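Local coordinates for YfkN protein (Bacillus subtilis subsp. subtilis, PDB 3GVE) that is of unknown function but belongs to the calcineurin-like phosphoesterase family and carries a manganese and a magnesium ion bound side by side, at residues 77-80 with 81-85; 172-175 with 176-180; 196-199 with 200-204; 264-268 with 269-273; 328-331 with 332-335. One frame throughout, in Å; residues are numbered along the deposited sequence.

Contact 1 (77-80 with 81-85); sequences KYQK and DDIIS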
loop_
_atom_site.group_PDB
_atom_site.type_symbol
_atom_site.label_atom_id
_atom_site.label_comp_id
_atom_site.label_asym_id
_atom_site.label_seq_id
_atom_site.Cartn_x
_atom_site.Cartn_y
_atom_site.Cartn_z
ATOM N N LYS A 77 -18.638 6.169 -3.929
ATOM C CA LYS A 77 -19.773 5.972 -3.033
ATOM C C LYS A 77 -20.750 7.140 -3.073
ATOM O O LYS A 77 -21.942 6.927 -3.151
ATOM C CB LYS A 77 -19.291 5.714 -1.606
ATOM C CG LYS A 77 -18.612 4.377 -1.438
ATOM C CD LYS A 77 -18.292 4.119 0.021
ATOM C CE LYS A 77 -17.576 2.806 0.216
ATOM N NZ LYS A 77 -17.438 2.498 1.674
ATOM N N TYR A 78 -20.245 8.360 -3.010
ATOM C CA TYR A 78 -21.102 9.543 -2.910
ATOM C C TYR A 78 -21.510 10.190 -4.229
ATOM O O TYR A 78 -22.483 10.911 -4.269
ATOM C CB TYR A 78 -20.470 10.590 -1.985
ATOM C CG TYR A 78 -20.563 10.215 -0.523
ATOM C CD1 TYR A 78 -21.529 10.785 0.309
ATOM C CD2 TYR A 78 -19.708 9.274 0.019
ATOM C CE1 TYR A 78 -21.604 10.424 1.641
ATOM C CE2 TYR A 78 -19.793 8.913 1.324
ATOM C CZ TYR A 78 -20.735 9.496 2.131
ATOM O OH TYR A 78 -20.806 9.121 3.440
ATOM N N GLN A 79 -20.756 9.938 -5.295
ATOM C CA GLN A 79 -20.986 10.605 -6.567
ATOM C C GLN A 79 -21.136 9.682 -7.777
ATOM O O GLN A 79 -21.112 10.151 -8.889
ATOM C CB GLN A 79 -19.872 11.625 -6.809
ATOM C CG GLN A 79 -19.646 12.540 -5.616
ATOM C CD GLN A 79 -18.718 13.686 -5.911
ATOM O OE1 GLN A 79 -18.056 13.712 -6.936
ATOM N NE2 GLN A 79 -18.651 14.633 -4.997
ATOM N N LYS A 80 -21.320 8.387 -7.558
ATOM C CA LYS A 80 -21.403 7.438 -8.656
ATOM C C LYS A 80 -22.416 7.838 -9.723
ATOM O O LYS A 80 -22.106 7.861 -10.894
ATOM C CB LYS A 80 -21.712 6.022 -8.147
ATOM C CG LYS A 80 -21.766 4.977 -9.265
ATOM C CD LYS A 80 -21.801 3.552 -8.746
ATOM C CE LYS A 80 -22.269 2.632 -9.836
ATOM N NZ LYS A 80 -21.151 1.887 -10.447
ATOM N N ASP A 81 -23.640 8.122 -9.310
ATOM C CA ASP A 81 -24.699 8.364 -10.277
ATOM C C ASP A 81 -24.431 9.581 -11.148
ATOM O O ASP A 81 -24.557 9.501 -12.357
ATOM C CB ASP A 81 -26.057 8.467 -9.578
ATOM C CG ASP A 81 -26.496 7.154 -8.989
ATOM O OD1 ASP A 81 -26.134 6.108 -9.548
ATOM O OD2 ASP A 81 -27.199 7.169 -7.967
ATOM N N ASP A 82 -24.029 10.682 -10.532
ATOM C CA ASP A 82 -23.742 11.906 -11.280
ATOM C C ASP A 82 -22.461 11.842 -12.118
ATOM O O ASP A 82 -22.369 12.476 -13.152
ATOM C CB ASP A 82 -23.718 13.112 -10.366
ATOM C CG ASP A 82 -25.075 13.424 -9.779
ATOM O OD1 ASP A 82 -26.077 13.073 -10.411
ATOM O OD2 ASP A 82 -25.104 13.976 -8.676
ATOM N N ILE A 83 -21.486 11.049 -11.679
ATOM C CA ILE A 83 -20.282 10.856 -12.472
ATOM C C ILE A 83 -20.638 10.018 -13.704
ATOM O O ILE A 83 -20.233 10.323 -14.809
ATOM C CB ILE A 83 -19.148 10.249 -11.618
ATOM C CG1 ILE A 83 -18.614 11.301 -10.637
ATOM C CG2 ILE A 83 -18.021 9.718 -12.511
ATOM C CD1 ILE A 83 -17.642 10.754 -9.532
ATOM N N ILE A 84 -21.454 8.993 -13.509
ATOM C CA ILE A 84 -21.852 8.120 -14.613
ATOM C C ILE A 84 -22.611 8.862 -15.722
ATOM O O ILE A 84 -22.354 8.660 -16.894
ATOM C CB ILE A 84 -22.650 6.923 -14.081
ATOM C CG1 ILE A 84 -21.684 5.902 -13.474
ATOM C CG2 ILE A 84 -23.491 6.289 -15.169
ATOM C CD1 ILE A 84 -22.357 4.743 -12.797
ATOM N N SER A 85 -23.504 9.747 -15.316
ATOM C CA SER A 85 -24.338 10.513 -16.232
ATOM C C SER A 85 -23.572 11.677 -16.848
ATOM O O SER A 85 -24.002 12.252 -17.838
ATOM C CB SER A 85 -25.576 11.037 -15.499
ATOM O OG SER A 85 -25.259 12.101 -14.632
#
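A chi1 of -178° places CG of Lys80 trans to its own backbone N, which sends the lysine chain along the helix toward Ile84. The isoleucine answers with CG1 beside its backbone N (chi1 -78°) and an extended chi2, an orientation that turns CD1 back to the preceding turn. This methyl touches the lysine at two alternate methylenes, Lys80 CG and Lys80 CE each standing 3.6 Å from Ile84 CD1, and the two side chains cross obliquely. In the neighbouring pair Ile83 CD1 lies 3.6 Å from Gln79 CB, and the extended glutamine chain keeps its OE1 near the same methyl. The contact spans a kink in helix 70-85 of the calcineurin-like phosphoesterase fold, where the N atoms of Asp81 and Asp82 lack a bond to the turn before. Helical pairing is regular just past the kink: Ile83 N donates to Gln79 O at 3.0 Å, and Ile84 N to Lys80 O at 2.9 Å. Both isoleucine CG1 atoms rest against these same carbonyls, Ile83 CG1 lying 3.3 Å from Gln79 O. Helix 115-123 covers the apolar side, where Phe117 touches both Lys80 and Ile83 and Asp116 meets Ile84. From the same helix Lys123 NZ donates to the Ile84 carbonyl oxygen.

Contact 2 (172-175 with 176-180); sequences PPQI and MTWDK
Trp178 lays its indole beneath the backbone of Gln174, whose CB stands 3.6 Å from the centroid of the Trp178 six-membered ring and only 12° off the ring normal, a CH-pi contact over the face. Gln174 O lies over the same face, nearer the rim. That oxygen also accepts two amides: Trp178 N at 3.0 Å, almost in line with the C=O bond, and Thr177 N at 2.9 Å from above the carbonyl plane. Beyond CB the glutamine bends at chi2 and leaves the ring, its NE2 donating to Gly227 O. Pro172 to Ile175 form a type I beta turn that leads straight into the short helix 175-178, near the two-metal centre. Here Trp178 touches the magnesium ligands His249 and Asn108, and a bound citric acid lies about 4 Å from its side chain. Ile175 takes the less common chi1 of 63°, with CG1 between backbone N and carbonyl carbon; CG2 then falls beside the N and approaches Trp178 CE3 at 4.1 Å. On another side, selenomethionine Met176 curls at chi2 and chi3 toward Val189 and Leu183, while its N donates to Pro173 O at 3.2 Å.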
loop_
_atom_site.group_PDB
_atom_site.type_symbol
_atom_site.label_atom_id
_atom_site.label_comp_id
_atom_site.label_asym_id
_atom_site.label_seq_id
_atom_site.Cartn_x
_atom_site.Cartn_y
_atom_site.Cartn_z
ATOM N N PRO A 172 -2.347 -3.772 -18.656
ATOM C CA PRO A 172 -1.993 -5.202 -18.664
ATOM C C PRO A 172 -3.222 -6.094 -18.896
ATOM O O PRO A 172 -4.291 -5.835 -18.386
ATOM C CB PRO A 172 -1.411 -5.440 -17.262
ATOM C CG PRO A 172 -0.903 -4.071 -16.840
ATOM C CD PRO A 172 -1.974 -3.136 -17.379
ATOM N N PRO A 173 -3.042 -7.160 -19.671
ATOM C CA PRO A 173 -4.148 -8.091 -19.929
ATOM C C PRO A 173 -4.646 -8.810 -18.679
ATOM O O PRO A 173 -5.747 -9.329 -18.709
ATOM C CB PRO A 173 -3.566 -9.090 -20.943
ATOM C CG PRO A 173 -2.345 -8.496 -21.458
ATOM C CD PRO A 173 -1.840 -7.498 -20.458
ATOM N N GLN A 174 -3.855 -8.776 -17.619
ATOM C CA GLN A 174 -4.187 -9.395 -16.359
ATOM C C GLN A 174 -5.391 -8.749 -15.664
ATOM O O GLN A 174 -5.845 -9.258 -14.657
ATOM C CB GLN A 174 -2.958 -9.373 -15.437
ATOM C CG GLN A 174 -1.854 -10.353 -15.801
ATOM C CD GLN A 174 -1.026 -9.920 -16.999
ATOM O OE1 GLN A 174 -1.091 -8.792 -17.439
ATOM N NE2 GLN A 174 -0.228 -10.838 -17.522
ATOM N N ILE A 175 -5.913 -7.646 -16.200
ATOM C CA ILE A 175 -7.145 -7.072 -15.633
ATOM C C ILE A 175 -8.296 -8.094 -15.717
ATOM O O ILE A 175 -9.209 -8.054 -14.953
ATOM C CB ILE A 175 -7.564 -5.725 -16.300
ATOM C CG1 ILE A 175 -7.895 -5.903 -17.782
ATOM C CG2 ILE A 175 -6.495 -4.651 -16.102
ATOM C CD1 ILE A 175 -8.530 -4.627 -18.415
HETATM N N MSE A 176 -8.197 -9.035 -16.648
HETATM C CA MSE A 176 -9.221 -10.071 -16.788
HETATM C C MSE A 176 -9.242 -11.000 -15.573
HETATM O O MSE A 176 -10.251 -11.604 -15.273
HETATM C CB MSE A 176 -8.985 -10.879 -18.062
HETATM C CG MSE A 176 -9.119 -10.085 -19.361
HETATM SE SE MSE A 176 -10.752 -9.018 -19.545
HETATM C CE MSE A 176 -12.110 -10.362 -19.188
ATOM N N THR A 177 -8.120 -11.097 -14.880
ATOM C CA THR A 177 -8.023 -11.817 -13.617
ATOM C C THR A 177 -8.341 -10.899 -12.436
ATOM O O THR A 177 -9.180 -11.198 -11.619
ATOM C CB THR A 177 -6.604 -12.402 -13.442
ATOM O OG1 THR A 177 -6.366 -13.336 -14.491
ATOM C CG2 THR A 177 -6.451 -13.124 -12.104
ATOM N N TRP A 178 -7.652 -9.770 -12.360
ATOM C CA TRP A 178 -7.807 -8.851 -11.235
ATOM C C TRP A 178 -9.230 -8.321 -11.081
ATOM O O TRP A 178 -9.670 -8.071 -9.980
ATOM C CB TRP A 178 -6.827 -7.680 -11.375
ATOM C CG TRP A 178 -5.380 -8.076 -11.388
ATOM C CD1 TRP A 178 -4.796 -9.075 -10.675
ATOM C CD2 TRP A 178 -4.341 -7.449 -12.133
ATOM N NE1 TRP A 178 -3.449 -9.112 -10.932
ATOM C CE2 TRP A 178 -3.146 -8.130 -11.837
ATOM C CE3 TRP A 178 -4.307 -6.395 -13.048
ATOM C CZ2 TRP A 178 -1.929 -7.769 -12.399
ATOM C CZ3 TRP A 178 -3.097 -6.044 -13.608
ATOM C CH2 TRP A 178 -1.928 -6.731 -13.288
ATOM N N ASP A 179 -9.902 -8.111 -12.206
ATOM C CA ASP A 179 -11.283 -7.603 -12.239
ATOM C C ASP A 179 -12.210 -8.567 -13.001
ATOM O O ASP A 179 -13.071 -8.167 -13.753
ATOM C CB ASP A 179 -11.343 -6.176 -12.813
ATOM C CG ASP A 179 -11.365 -5.127 -11.727
ATOM O OD1 ASP A 179 -12.239 -5.206 -10.852
ATOM O OD2 ASP A 179 -10.499 -4.245 -11.725
ATOM N N LYS A 180 -12.000 -9.856 -12.769
ATOM C CA LYS A 180 -12.854 -10.892 -13.348
ATOM C C LYS A 180 -14.374 -10.608 -13.195
ATOM O O LYS A 180 -15.111 -10.665 -14.151
ATOM C CB LYS A 180 -12.501 -12.253 -12.758
ATOM C CG LYS A 180 -13.252 -13.412 -13.399
ATOM C CD LYS A 180 -12.613 -14.751 -13.046
ATOM C CE LYS A 180 -13.448 -15.915 -13.530
ATOM N NZ LYS A 180 -14.532 -16.115 -12.557
#

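Contact 3 (196-199 with 200-204); sequences ANET and IPKMK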
loop_
_atom_site.group_PDB
_atom_site.type_symbol
_atom_site.label_atom_id
_atom_site.label_comp_id
_atom_site.label_asym_id
_atom_site.label_seq_id
_atom_site.Cartn_x
_atom_site.Cartn_y
_atom_site.Cartn_z
ATOM N N ALA A 196 0.013 -2.492 -30.068
ATOM C CA ALA A 196 0.846 -1.422 -30.592
ATOM C C ALA A 196 1.104 -1.615 -32.088
ATOM O O ALA A 196 0.988 -0.668 -32.847
ATOM C CB ALA A 196 2.172 -1.345 -29.821
ATOM N N ASN A 197 1.456 -2.842 -32.489
ATOM C CA ASN A 197 1.754 -3.116 -33.882
ATOM C C ASN A 197 0.532 -2.951 -34.797
ATOM O O ASN A 197 0.678 -2.604 -35.929
ATOM C CB ASN A 197 2.413 -4.487 -34.015
ATOM C CG ASN A 197 3.877 -4.454 -33.648
ATOM O OD1 ASN A 197 4.513 -3.432 -33.724
ATOM N ND2 ASN A 197 4.403 -5.589 -33.265
ATOM N N GLU A 198 -0.656 -3.169 -34.262
ATOM C CA GLU A 198 -1.894 -2.998 -35.012
ATOM C C GLU A 198 -2.233 -1.521 -35.159
ATOM O O GLU A 198 -2.721 -1.078 -36.183
ATOM C CB GLU A 198 -2.993 -3.735 -34.259
ATOM C CG GLU A 198 -4.419 -3.654 -34.799
ATOM C CD GLU A 198 -5.383 -4.396 -33.877
ATOM O OE1 GLU A 198 -5.301 -5.618 -33.786
ATOM O OE2 GLU A 198 -6.188 -3.757 -33.212
ATOM N N THR A 199 -1.953 -0.755 -34.112
ATOM C CA THR A 199 -2.432 0.621 -34.024
ATOM C C THR A 199 -1.485 1.692 -34.592
ATOM O O THR A 199 -1.924 2.628 -35.213
ATOM C CB THR A 199 -2.866 0.963 -32.573
ATOM O OG1 THR A 199 -3.807 -0.009 -32.116
ATOM C CG2 THR A 199 -3.516 2.339 -32.510
ATOM N N ILE A 200 -0.195 1.549 -34.349
ATOM C CA ILE A 200 0.794 2.507 -34.806
ATOM C C ILE A 200 0.686 2.853 -36.313
ATOM O O ILE A 200 0.787 3.975 -36.665
ATOM C CB ILE A 200 2.216 2.056 -34.447
ATOM C CG1 ILE A 200 2.468 2.229 -32.930
ATOM C CG2 ILE A 200 3.282 2.851 -35.251
ATOM C CD1 ILE A 200 3.600 1.392 -32.421
ATOM N N PRO A 201 0.506 1.860 -37.183
ATOM C CA PRO A 201 0.407 2.160 -38.627
ATOM C C PRO A 201 -0.741 3.119 -38.953
ATOM O O PRO A 201 -0.641 3.949 -39.826
ATOM C CB PRO A 201 0.162 0.779 -39.238
ATOM C CG PRO A 201 0.870 -0.136 -38.336
ATOM C CD PRO A 201 0.618 0.413 -36.944
ATOM N N LYS A 202 -1.826 2.985 -38.228
ATOM C CA LYS A 202 -2.953 3.847 -38.441
ATOM C C LYS A 202 -2.606 5.249 -38.006
ATOM O O LYS A 202 -2.988 6.190 -38.637
ATOM C CB LYS A 202 -4.126 3.340 -37.642
ATOM C CG LYS A 202 -4.442 1.945 -37.967
ATOM C CD LYS A 202 -5.856 1.735 -37.646
ATOM C CE LYS A 202 -6.024 0.933 -36.432
ATOM N NZ LYS A 202 -6.595 -0.339 -36.883
HETATM N N MSE A 203 -1.890 5.368 -36.893
HETATM C CA MSE A 203 -1.492 6.671 -36.398
HETATM C C MSE A 203 -0.552 7.333 -37.388
HETATM O O MSE A 203 -0.683 8.516 -37.646
HETATM C CB MSE A 203 -0.821 6.561 -35.019
HETATM C CG MSE A 203 -1.704 5.963 -33.941
HETATM SE SE MSE A 203 -0.749 5.715 -32.253
HETATM C CE MSE A 203 -0.636 7.601 -31.713
ATOM N N LYS A 204 0.404 6.568 -37.925
ATOM C CA LYS A 204 1.287 7.151 -38.909
ATOM C C LYS A 204 0.488 7.592 -40.156
ATOM O O LYS A 204 0.717 8.665 -40.682
ATOM C CB LYS A 204 2.400 6.164 -39.236
ATOM C CG LYS A 204 3.372 5.932 -38.075
ATOM C CD LYS A 204 3.748 7.221 -37.382
ATOM C CE LYS A 204 5.043 7.801 -37.906
ATOM N NZ LYS A 204 5.543 8.951 -37.095
#
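Ile200 folds its CG1-CD1 arm over the carbonyl of Ala196, one turn earlier in helix 192-205, with Ile200 CG1 3.3 Å from Ala196 O and Ile200 CD1 4.0 Å from Ala196 CB. The same carbonyl takes the straight bond from Ile200 N at 2.9 Å. Pro201 then interrupts the helical ladder: it has no N-H to give, and its CD sits 3.2 Å from Asn197 O, where a donor would otherwise lie. The helix is kinked here. Regular pairing resumes with Met203 N, which donates to Thr199 O at 3.2 Å within the carbonyl plane. Thr199 and the selenomethionine Met203 face the sheet, both touching Ile168 and Tyr146, and Thr199 OG1 bonds back to Ser195 O. On the outer side Glu198 is engaged by Lys135 in a salt bridge and by Gln190, whereas Lys202 bends at chi3, and its CE lies 3.9 Å from Glu198 O.

Contact 4 (264-268 with 269-273); sequences QFNVE and KGTIN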
loop_
_atom_site.group_PDB
_atom_site.type_symbol
_atom_site.label_atom_id
_atom_site.label_comp_id
_atom_site.label_asym_id
_atom_site.label_seq_id
_atom_site.Cartn_x
_atom_site.Cartn_y
_atom_site.Cartn_z
ATOM N N GLN A 264 20.574 -3.116 -24.401
ATOM C CA GLN A 264 19.502 -2.248 -24.893
ATOM C C GLN A 264 19.249 -1.037 -24.002
ATOM O O GLN A 264 18.618 -0.098 -24.420
ATOM C CB GLN A 264 18.192 -3.025 -25.092
ATOM C CG GLN A 264 18.253 -4.029 -26.203
ATOM C CD GLN A 264 18.751 -3.354 -27.438
ATOM O OE1 GLN A 264 18.138 -2.428 -27.925
ATOM N NE2 GLN A 264 19.913 -3.743 -27.884
ATOM N N PHE A 265 19.742 -1.078 -22.770
ATOM C CA PHE A 265 19.530 0.001 -21.815
ATOM C C PHE A 265 20.675 1.022 -21.847
ATOM O O PHE A 265 21.823 0.668 -21.945
ATOM C CB PHE A 265 19.386 -0.570 -20.394
ATOM C CG PHE A 265 18.077 -1.306 -20.152
ATOM C CD1 PHE A 265 17.020 -0.691 -19.489
ATOM C CD2 PHE A 265 17.912 -2.607 -20.584
ATOM C CE1 PHE A 265 15.833 -1.362 -19.256
ATOM C CE2 PHE A 265 16.706 -3.287 -20.368
ATOM C CZ PHE A 265 15.665 -2.658 -19.689
ATOM N N ASN A 266 20.326 2.295 -21.749
ATOM C CA ASN A 266 21.280 3.374 -21.517
ATOM C C ASN A 266 20.763 4.211 -20.335
ATOM O O ASN A 266 19.829 4.988 -20.463
ATOM C CB ASN A 266 21.458 4.215 -22.780
ATOM C CG ASN A 266 22.546 5.271 -22.635
ATOM O OD1 ASN A 266 22.724 5.828 -21.581
ATOM N ND2 ASN A 266 23.263 5.536 -23.710
ATOM N N VAL A 267 21.369 4.007 -19.173
ATOM C CA VAL A 267 20.975 4.684 -17.951
ATOM C C VAL A 267 21.224 6.172 -17.981
ATOM O O VAL A 267 20.378 6.934 -17.571
ATOM C CB VAL A 267 21.541 4.004 -16.677
ATOM C CG1 VAL A 267 21.162 4.791 -15.456
ATOM C CG2 VAL A 267 21.111 2.519 -16.607
ATOM N N GLU A 268 22.374 6.559 -18.503
ATOM C CA GLU A 268 22.715 7.966 -18.575
ATOM C C GLU A 268 21.671 8.713 -19.397
ATOM O O GLU A 268 21.217 9.765 -18.992
ATOM C CB GLU A 268 24.126 8.143 -19.148
ATOM C CG GLU A 268 25.238 7.506 -18.284
ATOM C CD GLU A 268 25.207 8.010 -16.847
ATOM O OE1 GLU A 268 24.945 7.226 -15.921
ATOM O OE2 GLU A 268 25.424 9.209 -16.637
ATOM N N LYS A 269 21.258 8.149 -20.529
ATOM C CA LYS A 269 20.264 8.827 -21.374
ATOM C C LYS A 269 18.829 8.495 -21.009
ATOM O O LYS A 269 17.920 9.172 -21.500
ATOM C CB LYS A 269 20.528 8.548 -22.834
ATOM C CG LYS A 269 21.926 9.038 -23.288
ATOM C CD LYS A 269 22.015 8.875 -24.755
ATOM C CE LYS A 269 21.286 10.021 -25.527
ATOM N NZ LYS A 269 22.014 11.296 -25.657
ATOM N N GLY A 270 18.617 7.493 -20.178
ATOM C CA GLY A 270 17.275 7.010 -19.849
ATOM C C GLY A 270 16.562 6.444 -21.022
ATOM O O GLY A 270 15.386 6.834 -21.270
ATOM N N THR A 271 17.176 5.552 -21.771
ATOM C CA THR A 271 16.566 4.941 -22.960
ATOM C C THR A 271 16.560 3.421 -22.976
ATOM O O THR A 271 17.450 2.814 -22.375
ATOM C CB THR A 271 17.257 5.488 -24.289
ATOM O OG1 THR A 271 18.630 5.123 -24.233
ATOM C CG2 THR A 271 17.115 6.955 -24.494
ATOM N N ILE A 272 15.626 2.851 -23.701
ATOM C CA ILE A 272 15.623 1.421 -23.953
ATOM C C ILE A 272 15.483 1.300 -25.468
ATOM O O ILE A 272 14.545 1.819 -26.048
ATOM C CB ILE A 272 14.465 0.695 -23.221
ATOM C CG1 ILE A 272 14.472 1.022 -21.718
ATOM C CG2 ILE A 272 14.556 -0.828 -23.473
ATOM C CD1 ILE A 272 13.347 0.353 -20.943
ATOM N N ASN A 273 16.453 0.628 -26.080
ATOM C CA ASN A 273 16.552 0.543 -27.536
ATOM C C ASN A 273 16.484 1.918 -28.183
ATOM O O ASN A 273 15.883 2.085 -29.220
ATOM C CB ASN A 273 15.490 -0.388 -28.126
ATOM C CG ASN A 273 15.756 -0.722 -29.585
ATOM O OD1 ASN A 273 16.895 -0.757 -30.029
ATOM N ND2 ASN A 273 14.702 -0.951 -30.330
HETATM O O HOH W 1 18.958 2.548 -25.218
#
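Strands 265-266 and 271-272 form a tight beta hairpin with a G1 bulge, in which Gly270 and Thr271 both face Asn266. Thr271 N donates to Asn266 O at 3.0 Å, and Asn266 N returns a bond of the same length to Thr271 O, while Gly270 N adds only a weak bond to Asn266 O. The positive phi of Gly270 (64°) suits the first bulge position. With chi1 at -174°, Asn266 swings its amide beside its own carbonyl carbon and over the turn, where Asn266 OD1 accepts Lys269 N at 2.9 Å from above the amide plane. Lys269 passes its CG and CD across that amide at a slant, CD 3.7 Å from Asn266 ND2, before its NZ reaches a salt bridge with Asp305. On the other face Phe265 and Ile272 run alongside each other in the same direction, with Phe265 CE1 3.5 Å from Ile272 CD1. Ile272 also packs on helix 232-238, and Phe265 meets the ring of Tyr259. At the open end Asn273 N bonds to Gln264 O at 2.8 Å. A water donates to this carbonyl as well, and is held 2.8 Å from Thr271 OG1.

Contact 5 (328-331 with 332-335); sequences IQQT and HQNT
Thr331 O is gripped twice by Thr335, whose N donates at 2.8 Å and whose OG1 donates at 2.9 Å to that same Thr331 O, the two donors arriving from opposite faces of the carbonyl plane. A chi1 of -63° puts Thr335 OG1 beside its own backbone N, and this lets the hydroxyl turn back along the helix. Gln330 bends at chi2 to bring its amide across Asn334: the bond from Gln330 NE2 to Asn334 OD1 is 3.0 Å long, leaves in the glutamine amide plane and meets the oxygen from above the asparagine plane, the two amides being 46° apart. A water links Gln330 NE2, from which it accepts, to Gln333 OE1, to which it donates. Gln329 and Gln333 instead run side by side with nearly parallel amides, Gln333 NE2 lying 3.4 Å from Gln329 CG. His332 leaves this polar row, its ND1 hydrogen-bonded to Tyr29 OH and its ring edge-to-face with that of Tyr27. Residues 328-335 belong to the C-terminal helix 322-340, which rests on helix 70-85 through Ile328 and Thr335 on Leu71 and Asn334 on Tyr74, and on helix 91-98 through Ile328 and Thr331 on Pro91.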
loop_
_atom_site.group_PDB
_atom_site.type_symbol
_atom_site.label_atom_id
_atom_site.label_comp_id
_atom_site.label_asym_id
_atom_site.label_seq_id
_atom_site.Cartn_x
_atom_site.Cartn_y
_atom_site.Cartn_z
ATOM N N ILE A 328 -9.397 20.526 -5.130
ATOM C CA ILE A 328 -9.810 19.318 -4.419
ATOM C C ILE A 328 -10.304 19.538 -2.983
ATOM O O ILE A 328 -10.829 18.647 -2.396
ATOM C CB ILE A 328 -8.646 18.281 -4.397
ATOM C CG1 ILE A 328 -9.182 16.862 -4.188
ATOM C CG2 ILE A 328 -7.609 18.661 -3.331
ATOM C CD1 ILE A 328 -10.034 16.344 -5.350
ATOM N N GLN A 329 -10.117 20.730 -2.436
ATOM C CA GLN A 329 -10.374 20.983 -1.015
ATOM C C GLN A 329 -11.715 20.465 -0.494
ATOM O O GLN A 329 -11.755 19.779 0.507
ATOM C CB GLN A 329 -10.264 22.477 -0.706
ATOM C CG GLN A 329 -10.538 22.794 0.734
ATOM C CD GLN A 329 -9.940 24.106 1.114
ATOM O OE1 GLN A 329 -8.747 24.254 1.164
ATOM N NE2 GLN A 329 -10.789 25.080 1.364
ATOM N N GLN A 330 -12.799 20.803 -1.177
ATOM C CA GLN A 330 -14.130 20.401 -0.697
ATOM C C GLN A 330 -14.251 18.879 -0.664
ATOM O O GLN A 330 -14.744 18.315 0.274
ATOM C CB GLN A 330 -15.260 21.006 -1.533
ATOM C CG GLN A 330 -16.639 20.835 -0.874
ATOM C CD GLN A 330 -16.642 21.319 0.578
ATOM O OE1 GLN A 330 -16.385 22.483 0.841
ATOM N NE2 GLN A 330 -16.887 20.409 1.520
ATOM N N THR A 331 -13.779 18.234 -1.719
ATOM C CA THR A 331 -13.804 16.773 -1.780
ATOM C C THR A 331 -12.944 16.154 -0.677
ATOM O O THR A 331 -13.316 15.190 -0.057
ATOM C CB THR A 331 -13.294 16.272 -3.144
ATOM O OG1 THR A 331 -14.116 16.804 -4.181
ATOM C CG2 THR A 331 -13.328 14.743 -3.206
ATOM N N HIS A 332 -11.774 16.728 -0.478
ATOM C CA HIS A 332 -10.882 16.298 0.586
ATOM C C HIS A 332 -11.558 16.412 1.957
ATOM O O HIS A 332 -11.518 15.489 2.736
ATOM C CB HIS A 332 -9.594 17.107 0.512
ATOM C CG HIS A 332 -8.672 16.885 1.668
ATOM N ND1 HIS A 332 -8.049 15.681 1.918
ATOM C CD2 HIS A 332 -8.284 17.721 2.653
ATOM C CE1 HIS A 332 -7.304 15.794 2.999
ATOM N NE2 HIS A 332 -7.427 17.022 3.460
ATOM N N GLN A 333 -12.208 17.541 2.213
ATOM C CA GLN A 333 -12.917 17.726 3.490
ATOM C C GLN A 333 -14.092 16.767 3.631
ATOM O O GLN A 333 -14.322 16.243 4.702
ATOM C CB GLN A 333 -13.340 19.180 3.681
ATOM C CG GLN A 333 -12.128 20.077 3.843
ATOM C CD GLN A 333 -12.469 21.516 4.040
ATOM O OE1 GLN A 333 -13.619 21.863 4.247
ATOM N NE2 GLN A 333 -11.465 22.360 3.991
ATOM N N ASN A 334 -14.785 16.497 2.536
ATOM C CA ASN A 334 -15.852 15.505 2.546
ATOM C C ASN A 334 -15.313 14.105 2.818
ATOM O O ASN A 334 -15.939 13.293 3.475
ATOM C CB ASN A 334 -16.628 15.525 1.216
ATOM C CG ASN A 334 -17.435 16.805 1.021
ATOM O OD1 ASN A 334 -17.635 17.573 1.943
ATOM N ND2 ASN A 334 -17.886 17.024 -0.187
ATOM N N THR A 335 -14.130 13.830 2.282
ATOM C CA THR A 335 -13.471 12.556 2.518
ATOM C C THR A 335 -13.062 12.390 3.992
ATOM O O THR A 335 -13.215 11.331 4.561
ATOM C CB THR A 335 -12.267 12.372 1.569
ATOM O OG1 THR A 335 -12.747 12.351 0.224
ATOM C CG2 THR A 335 -11.532 11.069 1.841
HETATM O O HOH W 2 -16.397 21.125 4.308
HETATM O O HOH W 3 -16.846 16.720 -3.371
#

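Contact 1 is a surface contact; the other four are partly buried. Contacts 1 and 5 sit on the same side of the chain's centre, on helices 70-85 and 322-340 that pack together and are also joined by Lys77 with Tyr338, yet their chemistry differs: aliphatic in the first, amides, hydroxyls and waters in the second. Contact 3 is likewise helical, but kinked at a proline and set against a sheet; its centre lies about 41 Å from that of contact 5. Contact 4 alone pairs strands, on the opposite side of the chain's centre from contacts 1 and 5. Contact 2, a turn running into a helix, borders the metal site and relies on an aromatic face.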